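Local coordinates for cytoplasmic protein (Cryptococcus neoformans var. grubii serotype A, PDB 7LPQ) that probably hydrolyses the beta-glucosidic bond of steryl glucosides, as a member of glycosyl hydrolase family 5, at residues G40-G45 and N567-N572; I226-N231 and G354-K359; S450-D455 and V519-I524. One frame throughout, in Å; residues are numbered along the deposited sequence.

Contact 1: residues G40-G45 and N567-N572; sequences GVNLSG and NYAIWN. With YAJ (~{N}-[(3~{R},5~{S})-5-(hydroxymethyl)-1-methyl-pyrrolidin-3-yl]-2-(3-oxidanylidene-4~{H}-1,4-benzoxazin-6-yl)ethanamide), chain E.
The indole of Trp-571 is the main flat group here, and Asn-42 meets its benzene side at a slant, amide and ring planes 51° apart, with Asn-42 CG 3.4 Å from Trp-571 CE3. One face of the indole carries the hydroxymethyl carbon C22 of YAJ, 3.0 Å above the plane and toward the rim. CB of Asn-572 covers the opposite face. Gly-45 comes in obliquely past the benzene ring, its CA 4.0 Å from Trp-571 CZ2, and His-143 also meets the indole, with the two ring planes about 25° apart.

Asn-42 does not depend on the ring for its polar end: OD1 binds Arg-100 and ND2 binds Gly-520 O, with a weak extra bond from ND2 to Ile-570 O. With chi1 at -80°, CG lies beside the backbone N, which places the amide next to the indole.

Beneath this, strands 35-43 and 567-570 run parallel as the first and last strands of the TIM barrel, and their pairing closes it. Ile-570 N donates to Gly-40 O at 2.8 Å, almost straight; Asn-42 N reaches Ile-570 O, also at 2.8 Å; and Gly-40 N bonds Tyr-568 O in a more bent bond of 3.1 Å. Val-41 and Ile-570 share one side of the sheet, where Tyr-96 packs on both. The peptide between Trp-571 and Asn-572 is cis, as seen at the end of the eighth strand in family 5 relatives. Asn-572 ND2 binds Asp-583, whereas, as modelled, its OD1 is buried without a partner.

Contact 2: residues I226-N231 and G354-K359; sequences IIDGKN and GWTRGK
Ile-227 drives its CD1 down onto the indole of Trp-355, the tight part of the contact. The methyl sits 3.3 Å from the centroid of the Trp-355 five-membered ring, only 9° off the normal, a CH-pi contact square over the face. Ile-227 CG1 is anti to the backbone N (chi1 171°), and the extended chain beyond it carries CD1 to the ring.

On both sides of the single bridge between Ile-227 and Arg-357 the backbones are firmly tied: Gly-358 N gives to Ile-226 O at 2.8 Å, and Asp-228 N to Thr-356 O at 2.7 Å. Asp-228 OD1 takes Thr-356 N at 2.8 Å, on its syn side but tilted well out of the carboxylate plane.

The other side of the contact is wet. One water donates to Thr-356 O and accepts from Gly-229 N, in the type I' turn of the hairpin formed by 226-227 and 230-231; a second lies between Asp-228 OD2 and Gly-354 O.

The guanidinium of Arg-357 forms a salt bridge with Asp-345 and a cation-pi contact with Trp-361. Ile-227 packs on Phe-235 of helix 232-254, while Trp-355 rests on Trp-159 and Ala-163 of helix 159-163.

Contact 3: residues S450-D455 and V519-I524; sequences SPHFYD and VGEIGI. With YAJ (~{N}-[(3~{R},5~{S})-5-(hydroxymethyl)-1-methyl-pyrrolidin-3-yl]-2-(3-oxidanylidene-4~{H}-1,4-benzoxazin-6-yl)ethanamide), chain E.
Glu-521 reaches between His-452 and Tyr-454, touching one or both at every side-chain atom. CB lies over the imidazole face, 3.7 Å from the centroid of His-452 and 18° off its normal, and near Tyr-454 OH too. CG continues along that ring, 3.6 Å from His-452 CE1. Because chi2 is -173° the chain runs on extended, and CD brings the carboxylate over the same imidazole, stacked with 25° between the planes.

OE1 accepts from Tyr-454 OH at 2.6 Å on its anti side, somewhat out of the carboxylate plane, and lies at the edge of the phenol ring. OE2 lies 3.2 Å from His-452 CE1 and makes a salt bridge with Arg-100. Glu-521 lies near the C-terminal end of the seventh barrel strand, where family 5 enzymes carry their nucleophile, consistent with that role here. YAJ C21 lies 3.7 Å from Glu-521 OE1, and C03 of its pyrrolidine lies over one face of the Tyr-454 ring, toward its rim, with Ile-522 CA over the other.

Phe-453 N bonds Glu-521 O at 2.9 Å. His-452 ND1 is held by Glu-271. Phe-453 and Val-519 pack on Leu-501 of helix 490-512, while Ile-522 and Ile-524 face helix 547-559.

In the fold
Contacts 1 and 3 are buried neighbours in the barrel, their centres about 9 Å apart, and they share a sheet: strand 567-570 lies between 35-43 and 518-522. Both touch YAJ, so the ends of these strands line one pocket, with aromatic rings against the ligand and buried polar side chains held by Arg-100, to which Asn-42 and Glu-521 both bind. Contact 2 is different. Its centre is about 39 Å from each of the others, it is partly buried, and it joins a hairpin to a loop near the surface by backbone bonds, one CH-pi contact and bridging waters. Along the chain, contacts 2 and 3 follow in series inside the loop closed by contact 1.

Contact 1: residues G40-G45 and N567-N572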
loop_
_atom_site.group_PDB
_atom_site.type_symbol
_atom_site.label_atom_id
_atom_site.label_comp_id
_atom_site.label_asym_id
_atom_site.label_seq_id
_atom_site.Cartn_x
_atom_site.Cartn_y
_atom_site.Cartn_z
ATOM N N GLY A 40 -8.564 6.316 7.629
ATOM C CA GLY A 40 -7.499 6.180 8.597
ATOM C C GLY A 40 -6.115 6.178 7.984
ATOM O O GLY A 40 -5.837 6.940 7.043
ATOM N N VAL A 41 -5.234 5.320 8.511
ATOM C CA VAL A 41 -3.838 5.297 8.097
ATOM C C VAL A 41 -3.353 3.861 7.999
ATOM O O VAL A 41 -3.918 2.944 8.600
ATOM C CB VAL A 41 -2.936 6.084 9.076
ATOM C CG1 VAL A 41 -3.520 7.467 9.355
ATOM C CG2 VAL A 41 -2.770 5.298 10.378
ATOM N N ASN A 42 -2.281 3.683 7.230
ATOM C CA ASN A 42 -1.517 2.442 7.249
ATOM C C ASN A 42 -0.603 2.445 8.467
ATOM O O ASN A 42 0.179 3.381 8.653
ATOM C CB ASN A 42 -0.681 2.293 5.978
ATOM C CG ASN A 42 -1.493 1.799 4.795
ATOM O OD1 ASN A 42 -1.577 0.601 4.545
ATOM N ND2 ASN A 42 -2.077 2.725 4.048
ATOM N N LEU A 43 -0.699 1.400 9.294
ATOM C CA LEU A 43 0.117 1.252 10.498
ATOM C C LEU A 43 0.762 -0.128 10.447
ATOM O O LEU A 43 0.096 -1.126 10.750
ATOM C CB LEU A 43 -0.747 1.417 11.750
ATOM C CG LEU A 43 -0.049 1.215 13.094
ATOM C CD1 LEU A 43 0.673 2.500 13.508
ATOM C CD2 LEU A 43 -1.024 0.774 14.177
ATOM N N SER A 44 2.046 -0.210 10.070
ATOM C CA SER A 44 2.872 0.926 9.676
ATOM C C SER A 44 4.051 0.451 8.838
ATOM O O SER A 44 4.469 -0.708 8.948
ATOM C CB SER A 44 3.393 1.671 10.900
ATOM O OG SER A 44 4.604 2.359 10.617
ATOM N N GLY A 45 4.600 1.354 8.022
ATOM C CA GLY A 45 5.789 1.042 7.252
ATOM C C GLY A 45 6.985 0.649 8.092
ATOM O O GLY A 45 7.877 -0.050 7.599
ATOM N N ASN A 567 -13.788 5.696 1.050
ATOM C CA ASN A 567 -12.984 5.173 2.142
ATOM C C ASN A 567 -11.522 5.143 1.706
ATOM O O ASN A 567 -11.214 4.933 0.526
ATOM C CB ASN A 567 -13.431 3.766 2.534
ATOM C CG ASN A 567 -14.937 3.633 2.642
ATOM O OD1 ASN A 567 -15.548 4.093 3.615
ATOM N ND2 ASN A 567 -15.543 2.983 1.659
ATOM N N TYR A 568 -10.613 5.359 2.658
ATOM C CA TYR A 568 -9.195 5.326 2.327
ATOM C C TYR A 568 -8.360 5.156 3.586
ATOM O O TYR A 568 -8.836 5.340 4.706
ATOM C CB TYR A 568 -8.754 6.596 1.566
ATOM C CG TYR A 568 -8.954 7.898 2.311
ATOM C CD1 TYR A 568 -8.099 8.283 3.332
ATOM C CD2 TYR A 568 -10.010 8.743 1.989
ATOM C CE1 TYR A 568 -8.292 9.483 4.016
ATOM C CE2 TYR A 568 -10.207 9.934 2.658
ATOM C CZ TYR A 568 -9.347 10.304 3.666
ATOM O OH TYR A 568 -9.558 11.497 4.323
ATOM N N ALA A 569 -7.092 4.816 3.371
ATOM C CA ALA A 569 -6.095 4.698 4.428
ATOM C C ALA A 569 -4.847 5.434 3.967
ATOM O O ALA A 569 -4.236 5.049 2.964
ATOM C CB ALA A 569 -5.775 3.231 4.731
ATOM N N ILE A 570 -4.473 6.490 4.688
ATOM C CA ILE A 570 -3.325 7.295 4.293
ATOM C C ILE A 570 -2.036 6.517 4.526
ATOM O O ILE A 570 -1.879 5.831 5.540
ATOM C CB ILE A 570 -3.308 8.624 5.072
ATOM C CG1 ILE A 570 -4.505 9.489 4.688
ATOM C CG2 ILE A 570 -1.997 9.368 4.820
ATOM C CD1 ILE A 570 -4.918 10.458 5.777
ATOM N N TRP A 571 -1.107 6.615 3.582
ATOM C CA TRP A 571 0.256 6.134 3.771
ATOM C C TRP A 571 1.153 7.315 4.137
ATOM O O TRP A 571 1.316 8.236 3.325
ATOM C CB TRP A 571 0.774 5.442 2.497
ATOM C CG TRP A 571 2.094 4.815 2.739
ATOM C CD1 TRP A 571 3.298 5.436 2.727
ATOM C CD2 TRP A 571 2.349 3.450 3.104
ATOM N NE1 TRP A 571 4.293 4.552 3.074
ATOM C CE2 TRP A 571 3.738 3.323 3.297
ATOM C CE3 TRP A 571 1.537 2.330 3.294
ATOM C CZ2 TRP A 571 4.341 2.117 3.635
ATOM C CZ3 TRP A 571 2.136 1.126 3.644
ATOM C CH2 TRP A 571 3.524 1.031 3.811
ATOM N N ASN A 572 1.716 7.311 5.352
ATOM C CA ASN A 572 1.529 6.284 6.385
ATOM C C ASN A 572 1.819 6.927 7.748
ATOM O O ASN A 572 1.914 8.149 7.851
ATOM C CB ASN A 572 2.431 5.071 6.125
ATOM C CG ASN A 572 3.911 5.395 6.229
ATOM O OD1 ASN A 572 4.583 4.890 7.114
ATOM N ND2 ASN A 572 4.428 6.203 5.297
HETATM C C10 YAJ E . 0.238 3.292 -6.880
HETATM C C13 YAJ E . 1.080 5.227 -8.755
HETATM C C20 YAJ E . 4.912 2.313 -2.047
HETATM C C21 YAJ E . 4.560 3.334 -1.052
HETATM C C22 YAJ E . 4.859 2.984 0.395
HETATM C C01 YAJ E . 4.760 5.719 -0.863
HETATM C C03 YAJ E . 5.012 4.561 -2.941
HETATM C C04 YAJ E . 4.980 3.037 -3.423
HETATM C C06 YAJ E . 3.742 2.891 -5.633
HETATM C C08 YAJ E . 2.645 2.354 -6.574
HETATM C C09 YAJ E . 1.609 3.328 -7.207
HETATM C C11 YAJ E . -0.689 4.185 -7.466
HETATM C C12 YAJ E . -0.296 5.166 -8.411
HETATM C C14 YAJ E . 1.993 4.308 -8.153
HETATM C C16 YAJ E . 0.623 7.158 -10.250
HETATM C C18 YAJ E . -0.725 7.231 -9.706
HETATM N N02 YAJ E . 5.360 4.508 -1.522
HETATM N N05 YAJ E . 3.930 2.564 -4.339
HETATM N N15 YAJ E . 1.487 6.217 -9.730
HETATM O O07 YAJ E . 4.554 3.697 -6.115
HETATM O O17 YAJ E . 1.011 8.007 -11.065
HETATM O O19 YAJ E . -1.193 6.013 -8.981
HETATM O O23 YAJ E . 6.208 2.558 0.537
#

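Contact 2: residues I226-N231 and G354-K359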
loop_
_atom_site.group_PDB
_atom_site.type_symbol
_atom_site.label_atom_id
_atom_site.label_comp_id
_atom_site.label_asym_id
_atom_site.label_seq_id
_atom_site.Cartn_x
_atom_site.Cartn_y
_atom_site.Cartn_z
ATOM N N ILE A 226 11.965 -27.290 -10.530
ATOM C CA ILE A 226 11.295 -28.183 -9.593
ATOM C C ILE A 226 12.011 -28.089 -8.253
ATOM O O ILE A 226 13.247 -28.127 -8.193
ATOM C CB ILE A 226 11.289 -29.628 -10.111
ATOM C CG1 ILE A 226 10.429 -29.749 -11.371
ATOM C CG2 ILE A 226 10.785 -30.571 -9.039
ATOM C CD1 ILE A 226 8.984 -29.357 -11.175
ATOM N N ILE A 227 11.236 -27.957 -7.178
ATOM C CA ILE A 227 11.769 -27.846 -5.823
ATOM C C ILE A 227 10.816 -28.593 -4.903
ATOM O O ILE A 227 9.610 -28.320 -4.904
ATOM C CB ILE A 227 11.940 -26.379 -5.386
ATOM C CG1 ILE A 227 12.295 -26.292 -3.903
ATOM C CG2 ILE A 227 10.684 -25.564 -5.694
ATOM C CD1 ILE A 227 13.019 -25.005 -3.526
ATOM N N ASP A 228 11.347 -29.555 -4.144
ATOM C CA ASP A 228 10.534 -30.419 -3.279
ATOM C C ASP A 228 9.398 -31.069 -4.066
ATOM O O ASP A 228 8.261 -31.175 -3.597
ATOM C CB ASP A 228 9.982 -29.648 -2.080
ATOM C CG ASP A 228 10.975 -29.564 -0.939
ATOM O OD1 ASP A 228 12.042 -30.219 -1.030
ATOM O OD2 ASP A 228 10.692 -28.844 0.048
ATOM N N GLY A 229 9.709 -31.515 -5.281
ATOM C CA GLY A 229 8.727 -32.174 -6.110
ATOM C C GLY A 229 7.672 -31.275 -6.703
ATOM O O GLY A 229 6.760 -31.784 -7.366
ATOM N N LYS A 230 7.761 -29.962 -6.490
ATOM C CA LYS A 230 6.819 -29.004 -7.040
ATOM C C LYS A 230 7.565 -27.974 -7.877
ATOM O O LYS A 230 8.743 -27.687 -7.632
ATOM C CB LYS A 230 6.044 -28.258 -5.941
ATOM C CG LYS A 230 5.586 -29.100 -4.762
ATOM C CD LYS A 230 4.643 -28.296 -3.863
ATOM C CE LYS A 230 5.158 -28.202 -2.428
ATOM N NZ LYS A 230 4.912 -26.843 -1.825
ATOM N N ASN A 231 6.865 -27.404 -8.858
ATOM C CA ASN A 231 7.380 -26.223 -9.538
ATOM C C ASN A 231 7.587 -25.107 -8.518
ATOM O O ASN A 231 6.913 -25.049 -7.485
ATOM C CB ASN A 231 6.419 -25.772 -10.635
ATOM C CG ASN A 231 7.003 -24.656 -11.506
ATOM O OD1 ASN A 231 6.798 -23.474 -11.241
ATOM N ND2 ASN A 231 7.732 -25.039 -12.551
ATOM N N GLY A 354 16.688 -26.837 3.602
ATOM C CA GLY A 354 16.002 -28.105 3.716
ATOM C C GLY A 354 14.998 -28.410 2.630
ATOM O O GLY A 354 13.860 -28.790 2.928
ATOM N N TRP A 355 15.390 -28.256 1.374
ATOM C CA TRP A 355 14.572 -28.703 0.263
ATOM C C TRP A 355 15.460 -29.438 -0.732
ATOM O O TRP A 355 16.690 -29.358 -0.682
ATOM C CB TRP A 355 13.834 -27.532 -0.426
ATOM C CG TRP A 355 14.719 -26.423 -0.896
ATOM C CD1 TRP A 355 15.592 -26.464 -1.935
ATOM C CD2 TRP A 355 14.811 -25.103 -0.344
ATOM N NE1 TRP A 355 16.225 -25.262 -2.062
ATOM C CE2 TRP A 355 15.763 -24.404 -1.100
ATOM C CE3 TRP A 355 14.177 -24.444 0.715
ATOM C CZ2 TRP A 355 16.107 -23.079 -0.832
ATOM C CZ3 TRP A 355 14.521 -23.130 0.982
ATOM C CH2 TRP A 355 15.475 -22.460 0.210
ATOM N N THR A 356 14.815 -30.168 -1.635
ATOM C CA THR A 356 15.486 -30.887 -2.708
ATOM C C THR A 356 15.172 -30.203 -4.031
ATOM O O THR A 356 14.008 -29.932 -4.334
ATOM C CB THR A 356 15.043 -32.352 -2.752
ATOM O OG1 THR A 356 13.651 -32.421 -3.091
ATOM C CG2 THR A 356 15.279 -33.022 -1.411
ATOM N N ARG A 357 16.204 -29.932 -4.813
ATOM C CA ARG A 357 16.064 -29.253 -6.092
ATOM C C ARG A 357 16.133 -30.269 -7.221
ATOM O O ARG A 357 16.945 -31.197 -7.189
ATOM C CB ARG A 357 17.158 -28.190 -6.257
ATOM C CG ARG A 357 16.916 -27.242 -7.405
ATOM C CD ARG A 357 18.065 -26.256 -7.564
ATOM N NE ARG A 357 18.328 -25.490 -6.341
ATOM C CZ ARG A 357 17.579 -24.476 -5.915
ATOM N NH1 ARG A 357 16.505 -24.100 -6.598
ATOM N NH2 ARG A 357 17.900 -23.844 -4.800
ATOM N N GLY A 358 15.286 -30.080 -8.226
ATOM C CA GLY A 358 15.211 -31.027 -9.319
ATOM C C GLY A 358 16.454 -31.036 -10.191
ATOM O O GLY A 358 17.206 -30.058 -10.295
ATOM N N LYS A 359 16.647 -32.182 -10.854
ATOM C CA LYS A 359 17.843 -32.389 -11.666
ATOM C C LYS A 359 17.935 -31.400 -12.824
ATOM O O LYS A 359 19.040 -31.059 -13.259
ATOM C CB LYS A 359 17.852 -33.822 -12.206
ATOM C CG LYS A 359 16.601 -34.174 -13.015
ATOM C CD LYS A 359 16.543 -35.659 -13.361
ATOM C CE LYS A 359 15.095 -36.151 -13.476
ATOM N NZ LYS A 359 14.462 -35.786 -14.780
HETATM O O HOH W 1 11.252 -27.002 2.360
HETATM O O HOH W 2 12.743 -31.568 -6.017
#

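Contact 3: residues S450-D455 and V519-I524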
loop_
_atom_site.group_PDB
_atom_site.type_symbol
_atom_site.label_atom_id
_atom_site.label_comp_id
_atom_site.label_asym_id
_atom_site.label_seq_id
_atom_site.Cartn_x
_atom_site.Cartn_y
_atom_site.Cartn_z
ATOM N N SER A 450 -9.680 -2.507 -3.251
ATOM C CA SER A 450 -8.648 -1.862 -2.443
ATOM C C SER A 450 -7.496 -1.377 -3.323
ATOM O O SER A 450 -6.339 -1.753 -3.117
ATOM C CB SER A 450 -8.147 -2.823 -1.366
ATOM O OG SER A 450 -7.734 -4.063 -1.933
ATOM N N PRO A 451 -7.773 -0.519 -4.293
ATOM C CA PRO A 451 -6.686 0.054 -5.093
ATOM C C PRO A 451 -5.891 1.079 -4.303
ATOM O O PRO A 451 -6.354 1.642 -3.308
ATOM C CB PRO A 451 -7.414 0.714 -6.272
ATOM C CG PRO A 451 -8.752 1.091 -5.715
ATOM C CD PRO A 451 -9.094 0.013 -4.681
ATOM N N HIS A 452 -4.676 1.325 -4.774
ATOM C CA HIS A 452 -3.836 2.400 -4.268
ATOM C C HIS A 452 -3.833 3.553 -5.267
ATOM O O HIS A 452 -4.094 3.374 -6.455
ATOM C CB HIS A 452 -2.407 1.903 -4.034
ATOM C CG HIS A 452 -2.314 0.761 -3.069
ATOM N ND1 HIS A 452 -1.118 0.154 -2.747
ATOM C CD2 HIS A 452 -3.269 0.106 -2.368
ATOM C CE1 HIS A 452 -1.344 -0.826 -1.893
ATOM N NE2 HIS A 452 -2.640 -0.875 -1.646
ATOM N N PHE A 453 -3.545 4.750 -4.763
ATOM C CA PHE A 453 -3.356 5.897 -5.633
ATOM C C PHE A 453 -2.382 6.864 -4.985
ATOM O O PHE A 453 -2.497 7.172 -3.797
ATOM C CB PHE A 453 -4.657 6.643 -5.948
ATOM C CG PHE A 453 -4.459 7.822 -6.865
ATOM C CD1 PHE A 453 -4.116 9.065 -6.361
ATOM C CD2 PHE A 453 -4.596 7.682 -8.237
ATOM C CE1 PHE A 453 -3.921 10.139 -7.197
ATOM C CE2 PHE A 453 -4.414 8.757 -9.077
ATOM C CZ PHE A 453 -4.069 9.992 -8.553
ATOM N N TYR A 454 -1.434 7.352 -5.786
ATOM C CA TYR A 454 -0.519 8.401 -5.370
ATOM C C TYR A 454 -0.516 9.506 -6.411
ATOM O O TYR A 454 -0.710 9.248 -7.590
ATOM C CB TYR A 454 0.896 7.853 -5.189
ATOM C CG TYR A 454 1.040 7.002 -3.963
ATOM C CD1 TYR A 454 1.292 7.574 -2.726
ATOM C CD2 TYR A 454 0.906 5.624 -4.038
ATOM C CE1 TYR A 454 1.416 6.793 -1.598
ATOM C CE2 TYR A 454 1.026 4.836 -2.921
ATOM C CZ TYR A 454 1.281 5.421 -1.702
ATOM O OH TYR A 454 1.401 4.631 -0.573
ATOM N N ASP A 455 -0.325 10.744 -5.963
ATOM C CA ASP A 455 -0.015 11.845 -6.868
ATOM C C ASP A 455 1.389 11.589 -7.407
ATOM O O ASP A 455 2.384 11.996 -6.793
ATOM C CB ASP A 455 -0.125 13.176 -6.146
ATOM C CG ASP A 455 0.222 14.356 -7.039
ATOM O OD1 ASP A 455 0.525 14.151 -8.240
ATOM O OD2 ASP A 455 0.186 15.487 -6.525
ATOM N N VAL A 519 -9.409 3.266 -0.903
ATOM C CA VAL A 519 -8.065 3.562 -1.403
ATOM C C VAL A 519 -7.077 3.084 -0.347
ATOM O O VAL A 519 -6.794 3.791 0.622
ATOM C CB VAL A 519 -7.884 5.050 -1.714
ATOM C CG1 VAL A 519 -6.489 5.311 -2.300
ATOM C CG2 VAL A 519 -8.976 5.525 -2.677
ATOM N N GLY A 520 -6.557 1.869 -0.519
ATOM C CA GLY A 520 -5.735 1.252 0.511
ATOM C C GLY A 520 -4.471 2.016 0.830
ATOM O O GLY A 520 -3.950 1.879 1.949
ATOM N N GLU A 521 -3.975 2.819 -0.117
ATOM C CA GLU A 521 -2.786 3.632 0.083
ATOM C C GLU A 521 -2.935 4.941 -0.678
ATOM O O GLU A 521 -3.297 4.936 -1.858
ATOM C CB GLU A 521 -1.528 2.909 -0.408
ATOM C CG GLU A 521 -0.969 1.862 0.522
ATOM C CD GLU A 521 0.366 1.327 0.030
ATOM O OE1 GLU A 521 1.064 2.074 -0.698
ATOM O OE2 GLU A 521 0.708 0.166 0.355
ATOM N N ILE A 522 -2.632 6.046 -0.004
ATOM C CA ILE A 522 -2.591 7.367 -0.621
ATOM C C ILE A 522 -1.831 8.293 0.321
ATOM O O ILE A 522 -1.987 8.226 1.544
ATOM C CB ILE A 522 -4.010 7.904 -0.926
ATOM C CG1 ILE A 522 -3.912 9.284 -1.578
ATOM C CG2 ILE A 522 -4.860 7.984 0.346
ATOM C CD1 ILE A 522 -5.198 9.778 -2.175
ATOM N N GLY A 523 -1.004 9.154 -0.253
ATOM C CA GLY A 523 -0.207 10.053 0.558
ATOM C C GLY A 523 0.759 10.834 -0.301
ATOM O O GLY A 523 0.812 10.680 -1.518
ATOM N N ILE A 524 1.526 11.687 0.372
ATOM C CA ILE A 524 2.473 12.570 -0.296
ATOM C C ILE A 524 3.770 12.597 0.491
ATOM O O ILE A 524 3.798 12.351 1.700
ATOM C CB ILE A 524 1.923 14.006 -0.438
ATOM C CG1 ILE A 524 1.515 14.573 0.924
ATOM C CG2 ILE A 524 0.716 14.028 -1.373
ATOM C CD1 ILE A 524 2.621 15.321 1.647
HETATM C C10 YAJ E . 0.238 3.292 -6.880
HETATM C C13 YAJ E . 1.080 5.227 -8.755
HETATM C C20 YAJ E . 4.912 2.313 -2.047
HETATM C C21 YAJ E . 4.560 3.334 -1.052
HETATM C C22 YAJ E . 4.859 2.984 0.395
HETATM C C01 YAJ E . 4.760 5.719 -0.863
HETATM C C03 YAJ E . 5.012 4.561 -2.941
HETATM C C04 YAJ E . 4.980 3.037 -3.423
HETATM C C06 YAJ E . 3.742 2.891 -5.633
HETATM C C08 YAJ E . 2.645 2.354 -6.574
HETATM C C09 YAJ E . 1.609 3.328 -7.207
HETATM C C11 YAJ E . -0.689 4.185 -7.466
HETATM C C12 YAJ E . -0.296 5.166 -8.411
HETATM C C14 YAJ E . 1.993 4.308 -8.153
HETATM C C16 YAJ E . 0.623 7.158 -10.250
HETATM C C18 YAJ E . -0.725 7.231 -9.706
HETATM N N02 YAJ E . 5.360 4.508 -1.522
HETATM N N05 YAJ E . 3.930 2.564 -4.339
HETATM N N15 YAJ E . 1.487 6.217 -9.730
HETATM O O07 YAJ E . 4.554 3.697 -6.115
HETATM O O17 YAJ E . 1.011 8.007 -11.065
HETATM O O19 YAJ E . -1.193 6.013 -8.981
HETATM O O23 YAJ E . 6.208 2.558 0.537
HETATM O O HOH W 3 -1.156 11.070 -3.400
HETATM O O HOH W 4 2.383 11.935 -3.700
#